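Long-range contact in beta-N-acetylglucosaminidase-like protein Glycoside hydrolase family 20 (Flavobacterium johnsoniae, PDB 6YHH), which probably hydrolyses terminal beta-linked N-acetylhexosamine residues, as a family 20 glycoside hydrolase of bacterial chitin breakdown: residues W180-E191 against A202-I213. Residues are numbered along the deposited sequence; the frame is centred on the assembly and turned at random.
Sequences WHLVDDQGWRIE and ASDGLYYTQEEI
Trp180 turns the edge of its six-membered ring onto a face of Tyr208, with CZ2 over the centre of the phenol and 3.4 Å from Tyr208 CZ; the planes stand 53° apart in an edge-to-face pair. Beside it, the indole NE1 gives a weak hydrogen bond to Tyr208 OH (3.2 Å), which lies near the indole plane and is also bonded to Gln158 O. Leu182 CD2 wedges against Tyr208 CE2, and Ile213 sets CG1 against Trp180 CH2 and CD1 against Ile190 CG2. Backbone bonds set this register: Tyr208 N to Arg189 O (2.9 Å) and Glu191 N to Tyr208 O bridge Ile190 to Tyr208, a single beta bridge, and Trp188 N meets Ala202 O at 2.8 Å. Arg189 bends at chi2 (-55°), so that NH1 reaches the first and last carbonyls of the type I' turn 203-206, Leu206 O at 2.9 Å and, weakly, Ser203 O at 2.8 Å. Its NE and NH2 bind Ala153 O and Ser154 O, so the buried guanidinium joins that turn to the loop after strand 146-152. Glu191 extends beyond CG to place OE1 2.9 Å from Gln210 N in an almost straight bond (178°), at the start of helix 210-222 beside the Thr209-Glu212 capping box, while Gln210 NE2 returns to Glu191 O. Thr209 OG1 also meets Glu211 of the second subunit. The contact lies within a beta-alpha connection of the family 20 TIM barrel, where the chain after strand 177-184 turns back through strand 187-188 before entering helix 210-222.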
ATOM      1  N   TRP A 180     -15.073 -14.218  -4.102  1.00  7.63           N
ATOM      2  CA  TRP A 180     -14.363 -14.043  -2.805  1.00  8.50           C
ATOM      3  C   TRP A 180     -14.388 -15.391  -2.058  1.00  8.50           C
ATOM      4  O   TRP A 180     -15.435 -15.860  -1.563  1.00  8.89           O
ATOM      5  CB  TRP A 180     -15.061 -12.932  -2.018  1.00  8.98           C
ATOM      6  CG  TRP A 180     -14.240 -12.123  -1.036  1.00  8.78           C
ATOM      7  CD1 TRP A 180     -12.923 -12.239  -0.680  1.00  7.82           C
ATOM      8  CD2 TRP A 180     -14.748 -10.977  -0.315  1.00  8.13           C
ATOM      9  NE1 TRP A 180     -12.559 -11.235   0.182  1.00  7.65           N
ATOM     10  CE2 TRP A 180     -13.665 -10.431   0.423  1.00  7.63           C
ATOM     11  CE3 TRP A 180     -15.984 -10.358  -0.270  1.00  9.44           C
ATOM     12  CZ2 TRP A 180     -13.812  -9.300   1.208  1.00  8.07           C
ATOM     13  CZ3 TRP A 180     -16.147  -9.255   0.553  1.00  9.08           C
ATOM     14  CH2 TRP A 180     -15.047  -8.739   1.261  1.00  8.60           C
ATOM     15  N   HIS A 181     -13.234 -16.040  -2.022  1.00  8.16           N
ATOM     16  CA  HIS A 181     -13.075 -17.364  -1.404  1.00  8.65           C
ATOM     17  C   HIS A 181     -12.738 -17.124   0.049  1.00  8.45           C
ATOM     18  O   HIS A 181     -11.571 -16.837   0.381  1.00  8.48           O
ATOM     19  CB  HIS A 181     -12.005 -18.174  -2.201  1.00  7.91           C
ATOM     20  CG  HIS A 181     -11.796 -19.590  -1.719  1.00  8.13           C
ATOM     21  ND1 HIS A 181     -12.494 -20.645  -2.254  1.00  8.68           N
ATOM     22  CD2 HIS A 181     -11.016 -20.133  -0.739  1.00  8.24           C
ATOM     23  CE1 HIS A 181     -12.177 -21.750  -1.618  1.00  8.78           C
ATOM     24  NE2 HIS A 181     -11.249 -21.478  -0.731  1.00  8.65           N
ATOM     25  N   LEU A 182     -13.799 -17.145   0.883  1.00  8.75           N
ATOM     26  CA  LEU A 182     -13.805 -16.566   2.187  1.00  9.18           C
ATOM     27  C   LEU A 182     -13.590 -17.552   3.350  1.00  8.98           C
ATOM     28  O   LEU A 182     -13.471 -17.135   4.507  1.00  9.25           O
ATOM     29  CB  LEU A 182     -15.128 -15.815   2.403  1.00  9.87           C
ATOM     30  CG  LEU A 182     -15.302 -14.506   1.668  1.00  8.71           C
ATOM     31  CD1 LEU A 182     -16.771 -14.160   1.530  1.00  9.37           C
ATOM     32  CD2 LEU A 182     -14.584 -13.496   2.494  1.00  9.26           C
ATOM     33  N   VAL A 183     -13.398 -18.822   2.996  1.00  9.12           N
ATOM     34  CA  VAL A 183     -13.214 -19.897   3.924  1.00 10.50           C
ATOM     35  C   VAL A 183     -12.434 -21.029   3.268  1.00 10.33           C
ATOM     36  O   VAL A 183     -12.666 -21.337   2.085  1.00 11.18           O
ATOM     37  CB  VAL A 183     -14.587 -20.499   4.388  1.00 11.50           C
ATOM     38  CG1 VAL A 183     -14.282 -21.518   5.485  1.00 13.09           C
ATOM     39  CG2 VAL A 183     -15.578 -19.363   4.801  1.00 13.82           C
ATOM     40  N   ASP A 184     -11.481 -21.613   4.004  1.00  8.25           N
ATOM     41  CA  ASP A 184     -10.810 -22.802   3.571  1.00  8.50           C
ATOM     42  C   ASP A 184     -10.191 -23.418   4.831  1.00  8.45           C
ATOM     43  O   ASP A 184     -10.548 -23.022   6.003  1.00  8.16           O
ATOM     44  CB  ASP A 184      -9.785 -22.485   2.459  1.00  8.20           C
ATOM     45  CG  ASP A 184      -9.590 -23.616   1.512  1.00  8.78           C
ATOM     46  OD1 ASP A 184      -9.004 -24.652   1.958  1.00  8.60           O
ATOM     47  OD2 ASP A 184     -10.018 -23.543   0.362  1.00  8.70           O
ATOM     48  N   ASP A 185      -9.324 -24.408   4.658  1.00  7.97           N
ATOM     49  CA  ASP A 185      -8.754 -25.122   5.810  1.00  8.45           C
ATOM     50  C   ASP A 185      -7.931 -24.210   6.752  1.00  8.49           C
ATOM     51  O   ASP A 185      -7.769 -24.470   7.938  1.00  8.16           O
ATOM     52  CB  ASP A 185      -7.821 -26.260   5.350  1.00  7.75           C
ATOM     53  CG  ASP A 185      -8.557 -27.379   4.624  1.00  8.64           C
ATOM     54  OD1 ASP A 185      -9.306 -28.128   5.320  1.00 10.09           O
ATOM     55  OD2 ASP A 185      -8.316 -27.456   3.378  1.00  9.09           O
ATOM     56  N   GLN A 186      -7.407 -23.156   6.149  1.00  7.94           N
ATOM     57  CA  GLN A 186      -6.443 -22.260   6.763  1.00  8.14           C
ATOM     58  C   GLN A 186      -7.094 -21.031   7.430  1.00  8.26           C
ATOM     59  O   GLN A 186      -6.374 -20.124   7.873  1.00  7.85           O
ATOM     60  CB  GLN A 186      -5.431 -21.810   5.693  1.00  8.04           C
ATOM     61  CG  GLN A 186      -4.580 -22.921   5.166  1.00  8.14           C
ATOM     62  CD  GLN A 186      -5.230 -23.807   4.109  1.00  7.22           C
ATOM     63  OE1 GLN A 186      -6.337 -23.572   3.648  1.00  7.19           O
ATOM     64  NE2 GLN A 186      -4.551 -24.859   3.767  1.00  7.45           N
ATOM     65  N   GLY A 187      -8.452 -20.965   7.402  1.00  7.92           N
ATOM     66  CA  GLY A 187      -9.128 -19.893   8.091  1.00  9.40           C
ATOM     67  C   GLY A 187     -10.462 -19.519   7.498  1.00  7.70           C
ATOM     68  O   GLY A 187     -10.672 -19.661   6.332  1.00  8.25           O
ATOM     69  N   TRP A 188     -11.350 -19.086   8.399  1.00  8.01           N
ATOM     70  CA  TRP A 188     -12.675 -18.545   8.143  1.00  8.04           C
ATOM     71  C   TRP A 188     -12.662 -17.034   8.246  1.00  8.20           C
ATOM     72  O   TRP A 188     -12.187 -16.497   9.286  1.00  9.33           O
ATOM     73  CB  TRP A 188     -13.662 -19.094   9.238  1.00  8.31           C
ATOM     74  CG  TRP A 188     -14.999 -18.518   9.164  1.00  8.51           C
ATOM     75  CD1 TRP A 188     -15.369 -17.326   9.639  1.00  8.71           C
ATOM     76  CD2 TRP A 188     -16.178 -19.081   8.558  1.00  8.97           C
ATOM     77  NE1 TRP A 188     -16.662 -17.074   9.338  1.00  8.61           N
ATOM     78  CE2 TRP A 188     -17.188 -18.137   8.683  1.00  8.73           C
ATOM     79  CE3 TRP A 188     -16.450 -20.277   7.900  1.00  8.66           C
ATOM     80  CZ2 TRP A 188     -18.484 -18.354   8.165  1.00  9.60           C
ATOM     81  CZ3 TRP A 188     -17.695 -20.505   7.416  1.00  9.23           C
ATOM     82  CH2 TRP A 188     -18.694 -19.535   7.519  1.00  9.78           C
ATOM     83  N   ARG A 189     -13.109 -16.334   7.207  1.00  7.74           N
ATOM     84  CA  ARG A 189     -12.926 -14.903   7.114  1.00  7.89           C
ATOM     85  C   ARG A 189     -14.153 -13.981   7.172  1.00  8.89           C
ATOM     86  O   ARG A 189     -14.002 -12.787   6.851  1.00  9.34           O
ATOM     87  CB  ARG A 189     -12.201 -14.575   5.810  1.00  7.32           C
ATOM     88  CG  ARG A 189     -10.862 -15.307   5.662  1.00  7.64           C
ATOM     89  CD  ARG A 189      -9.904 -15.071   6.840  1.00  7.52           C
ATOM     90  NE  ARG A 189      -8.617 -15.723   6.613  1.00  7.64           N
ATOM     91  CZ  ARG A 189      -7.812 -16.152   7.588  1.00  8.50           C
ATOM     92  NH1 ARG A 189      -8.150 -16.020   8.869  1.00  9.24           N
ATOM     93  NH2 ARG A 189      -6.690 -16.730   7.317  1.00  8.21           N
ATOM     94  N   ILE A 190     -15.319 -14.477   7.606  1.00  9.65           N
ATOM     95  CA  ILE A 190     -16.559 -13.704   7.631  1.00  9.81           C
ATOM     96  C   ILE A 190     -16.987 -13.443   9.080  1.00 10.71           C
ATOM     97  O   ILE A 190     -17.244 -14.418   9.826  1.00 11.55           O
ATOM     98  CB  ILE A 190     -17.692 -14.450   6.904  1.00  9.60           C
ATOM     99  CG1 ILE A 190     -17.268 -14.804   5.442  1.00 10.15           C
ATOM    100  CG2 ILE A 190     -18.931 -13.523   6.896  1.00 10.23           C
ATOM    101  CD1 ILE A 190     -18.112 -15.892   4.833  1.00 10.40           C
ATOM    102  N   GLU A 191     -17.063 -12.204   9.518  1.00 10.16           N
ATOM    103  CA  GLU A 191     -17.602 -11.970  10.786  1.00 11.29           C
ATOM    104  C   GLU A 191     -19.020 -12.554  10.851  1.00 12.11           C
ATOM    105  O   GLU A 191     -19.934 -12.195  10.079  1.00 12.15           O
ATOM    106  CB  GLU A 191     -17.650 -10.484  11.127  1.00 12.32           C
ATOM    107  CG  GLU A 191     -18.274 -10.154  12.501  1.00 12.70           C
ATOM    108  CD  GLU A 191     -18.392  -8.645  12.657  1.00 15.35           C
ATOM    109  OE1 GLU A 191     -18.929  -7.940  11.828  1.00 12.82           O
ATOM    110  OE2 GLU A 191     -17.962  -8.205  13.696  1.00 22.08           O
ATOM    111  N   ALA A 202     -11.392 -20.010  14.595  1.00 10.59           N
ATOM    112  CA  ALA A 202     -11.058 -20.450  13.217  1.00 10.74           C
ATOM    113  C   ALA A 202     -10.530 -19.314  12.338  1.00 10.09           C
ATOM    114  O   ALA A 202     -10.557 -19.469  11.089  1.00  9.96           O
ATOM    115  CB  ALA A 202     -12.279 -21.133  12.568  1.00 11.53           C
ATOM    116  N   SER A 203     -10.135 -18.183  12.912  1.00  9.91           N
ATOM    117  CA  SER A 203      -9.687 -17.027  12.107  1.00  9.87           C
ATOM    118  C   SER A 203      -8.306 -16.430  12.437  1.00 10.58           C
ATOM    119  O   SER A 203      -7.813 -15.621  11.665  1.00 10.54           O
ATOM    120  CB  SER A 203     -10.666 -15.839  12.152  1.00  9.28           C
ATOM    121  OG  SER A 203     -10.557 -15.146  13.384  1.00 10.16           O
ATOM    122  N   ASP A 204      -7.751 -16.730  13.605  1.00 10.12           N
ATOM    123  CA  ASP A 204      -6.532 -16.061  14.136  1.00 12.31           C
ATOM    124  C   ASP A 204      -6.748 -14.551  14.248  1.00 11.43           C
ATOM    125  O   ASP A 204      -5.809 -13.758  14.287  1.00 12.57           O
ATOM    126  CB  ASP A 204      -5.290 -16.322  13.250  1.00 13.10           C
ATOM    127  CG  ASP A 204      -4.900 -17.762  13.170  1.00 13.94           C
ATOM    128  OD1 ASP A 204      -4.791 -18.428  14.225  1.00 13.28           O
ATOM    129  OD2 ASP A 204      -4.668 -18.231  12.009  1.00 16.17           O
ATOM    130  N   GLY A 205      -7.995 -14.141  14.346  1.00 10.27           N
ATOM    131  CA  GLY A 205      -8.310 -12.691  14.373  1.00 10.81           C
ATOM    132  C   GLY A 205      -8.288 -11.954  13.080  1.00 10.38           C
ATOM    133  O   GLY A 205      -8.416 -10.727  13.104  1.00 12.03           O
ATOM    134  N   LEU A 206      -8.166 -12.707  11.975  1.00  9.43           N
ATOM    135  CA  LEU A 206      -8.004 -12.125  10.618  1.00 10.09           C
ATOM    136  C   LEU A 206      -9.310 -12.426   9.867  1.00  9.79           C
ATOM    137  O   LEU A 206      -9.609 -13.595   9.573  1.00  8.39           O
ATOM    138  CB  LEU A 206      -6.818 -12.795   9.943  1.00 11.72           C
ATOM    139  CG  LEU A 206      -5.464 -12.556  10.543  1.00 13.03           C
ATOM    140  CD1 LEU A 206      -4.411 -13.388   9.852  1.00 15.84           C
ATOM    141  CD2 LEU A 206      -5.119 -11.088  10.497  1.00 15.85           C
ATOM    142  N   TYR A 207     -10.127 -11.384   9.615  1.00 10.13           N
ATOM    143  CA  TYR A 207     -11.425 -11.537   9.021  1.00  9.50           C
ATOM    144  C   TYR A 207     -11.977 -10.192   8.590  1.00  9.24           C
ATOM    145  O   TYR A 207     -11.491  -9.152   9.030  1.00  9.27           O
ATOM    146  CB  TYR A 207     -12.463 -12.273   9.960  1.00 11.36           C
ATOM    147  CG  TYR A 207     -12.741 -11.498  11.248  1.00 12.37           C
ATOM    148  CD1 TYR A 207     -11.884 -11.644  12.354  1.00 13.49           C
ATOM    149  CD2 TYR A 207     -13.804 -10.673  11.361  1.00 13.36           C
ATOM    150  CE1 TYR A 207     -12.083 -10.915  13.512  1.00 15.68           C
ATOM    151  CE2 TYR A 207     -14.020  -9.943  12.537  1.00 15.06           C
ATOM    152  CZ  TYR A 207     -13.186 -10.093  13.589  1.00 16.30           C
ATOM    153  OH  TYR A 207     -13.434  -9.406  14.753  1.00 16.82           O
ATOM    154  N   TYR A 208     -12.957 -10.263   7.711  1.00  8.45           N
ATOM    155  CA  TYR A 208     -13.691  -9.071   7.294  1.00  8.60           C
ATOM    156  C   TYR A 208     -14.930  -8.901   8.168  1.00  8.90           C
ATOM    157  O   TYR A 208     -15.679  -9.867   8.401  1.00 10.27           O
ATOM    158  CB  TYR A 208     -14.178  -9.171   5.913  1.00  8.80           C
ATOM    159  CG  TYR A 208     -13.063  -9.521   4.917  1.00  8.38           C
ATOM    160  CD1 TYR A 208     -12.150  -8.568   4.521  1.00  8.37           C
ATOM    161  CD2 TYR A 208     -12.979 -10.793   4.368  1.00  8.77           C
ATOM    162  CE1 TYR A 208     -11.118  -8.923   3.632  1.00  8.05           C
ATOM    163  CE2 TYR A 208     -11.996 -11.118   3.442  1.00  8.13           C
ATOM    164  CZ  TYR A 208     -11.111 -10.156   3.061  1.00  7.86           C
ATOM    165  OH  TYR A 208     -10.121 -10.524   2.133  1.00  7.75           O
ATOM    166  N   THR A 209     -15.114  -7.689   8.683  1.00  8.85           N
ATOM    167  CA  THR A 209     -16.360  -7.435   9.415  1.00  8.90           C
ATOM    168  C   THR A 209     -17.526  -7.404   8.453  1.00  8.80           C
ATOM    169  O   THR A 209     -17.387  -7.199   7.269  1.00  9.46           O
ATOM    170  CB  THR A 209     -16.331  -6.135  10.238  1.00  8.45           C
ATOM    171  OG1 THR A 209     -16.396  -4.992   9.349  1.00  8.77           O
ATOM    172  CG2 THR A 209     -15.149  -6.038  11.094  1.00  9.63           C
ATOM    173  N   GLN A 210     -18.740  -7.522   8.989  1.00  9.57           N
ATOM    174  CA  GLN A 210     -19.979  -7.418   8.147  1.00 10.90           C
ATOM    175  C   GLN A 210     -20.062  -6.051   7.468  1.00 10.59           C
ATOM    176  O   GLN A 210     -20.423  -5.945   6.326  1.00 11.80           O
ATOM    177  CB  GLN A 210     -21.255  -7.752   8.958  1.00 11.54           C
ATOM    178  CG  GLN A 210     -21.157  -9.153   9.540  1.00 13.24           C
ATOM    179  CD  GLN A 210     -22.466  -9.676  10.073  1.00 15.24           C
ATOM    180  OE1 GLN A 210     -23.437  -8.929  10.196  1.00 16.31           O
ATOM    181  NE2 GLN A 210     -22.523 -10.977  10.309  1.00 16.23           N
ATOM    182  N   GLU A 211     -19.692  -4.981   8.217  1.00 10.57           N
ATOM    183  CA  GLU A 211     -19.775  -3.657   7.688  1.00 10.75           C
ATOM    184  C   GLU A 211     -18.700  -3.529   6.559  1.00 10.29           C
ATOM    185  O   GLU A 211     -19.004  -2.920   5.536  1.00 10.25           O
ATOM    186  CB  GLU A 211     -19.518  -2.596   8.726  1.00 12.34           C
ATOM    187  CG  GLU A 211     -19.390  -1.193   8.134  1.00 13.23           C
ATOM    188  CD  GLU A 211     -18.857  -0.189   9.202  1.00 15.22           C
ATOM    189  OE1 GLU A 211     -17.580  -0.020   9.242  1.00 16.05           O
ATOM    190  OE2 GLU A 211     -19.756   0.327   9.911  1.00 16.67           O
ATOM    191  N   GLU A 212     -17.504  -4.100   6.780  1.00  9.97           N
ATOM    192  CA  GLU A 212     -16.503  -4.085   5.726  1.00  9.66           C
ATOM    193  C   GLU A 212     -16.992  -4.789   4.484  1.00 10.16           C
ATOM    194  O   GLU A 212     -16.843  -4.286   3.368  1.00 11.15           O
ATOM    195  CB  GLU A 212     -15.176  -4.683   6.236  1.00 10.27           C
ATOM    196  CG  GLU A 212     -14.410  -3.750   7.173  1.00  9.63           C
ATOM    197  CD  GLU A 212     -13.293  -4.446   7.933  1.00  9.70           C
ATOM    198  OE1 GLU A 212     -13.204  -5.697   7.840  1.00 10.24           O
ATOM    199  OE2 GLU A 212     -12.529  -3.756   8.633  1.00 11.32           O
ATOM    200  N   ILE A 213     -17.629  -5.927   4.658  1.00  9.91           N
ATOM    201  CA  ILE A 213     -18.168  -6.653   3.517  1.00  9.43           C
ATOM    202  C   ILE A 213     -19.215  -5.795   2.794  1.00 10.99           C
ATOM    203  O   ILE A 213     -19.202  -5.684   1.576  1.00 12.24           O
ATOM    204  CB  ILE A 213     -18.737  -7.996   3.982  1.00  9.40           C
ATOM    205  CG1 ILE A 213     -17.638  -8.939   4.425  1.00  9.24           C
ATOM    206  CG2 ILE A 213     -19.630  -8.634   2.937  1.00 10.13           C
ATOM    207  CD1 ILE A 213     -18.092 -10.184   5.134  1.00 10.50           C
TER
HETATM  208  O   HOH W   1      -6.410 -18.071   9.897  1.00 10.90           O
HETATM  209  O   HOH W   2     -19.645  -5.289  11.254  1.00 12.32           O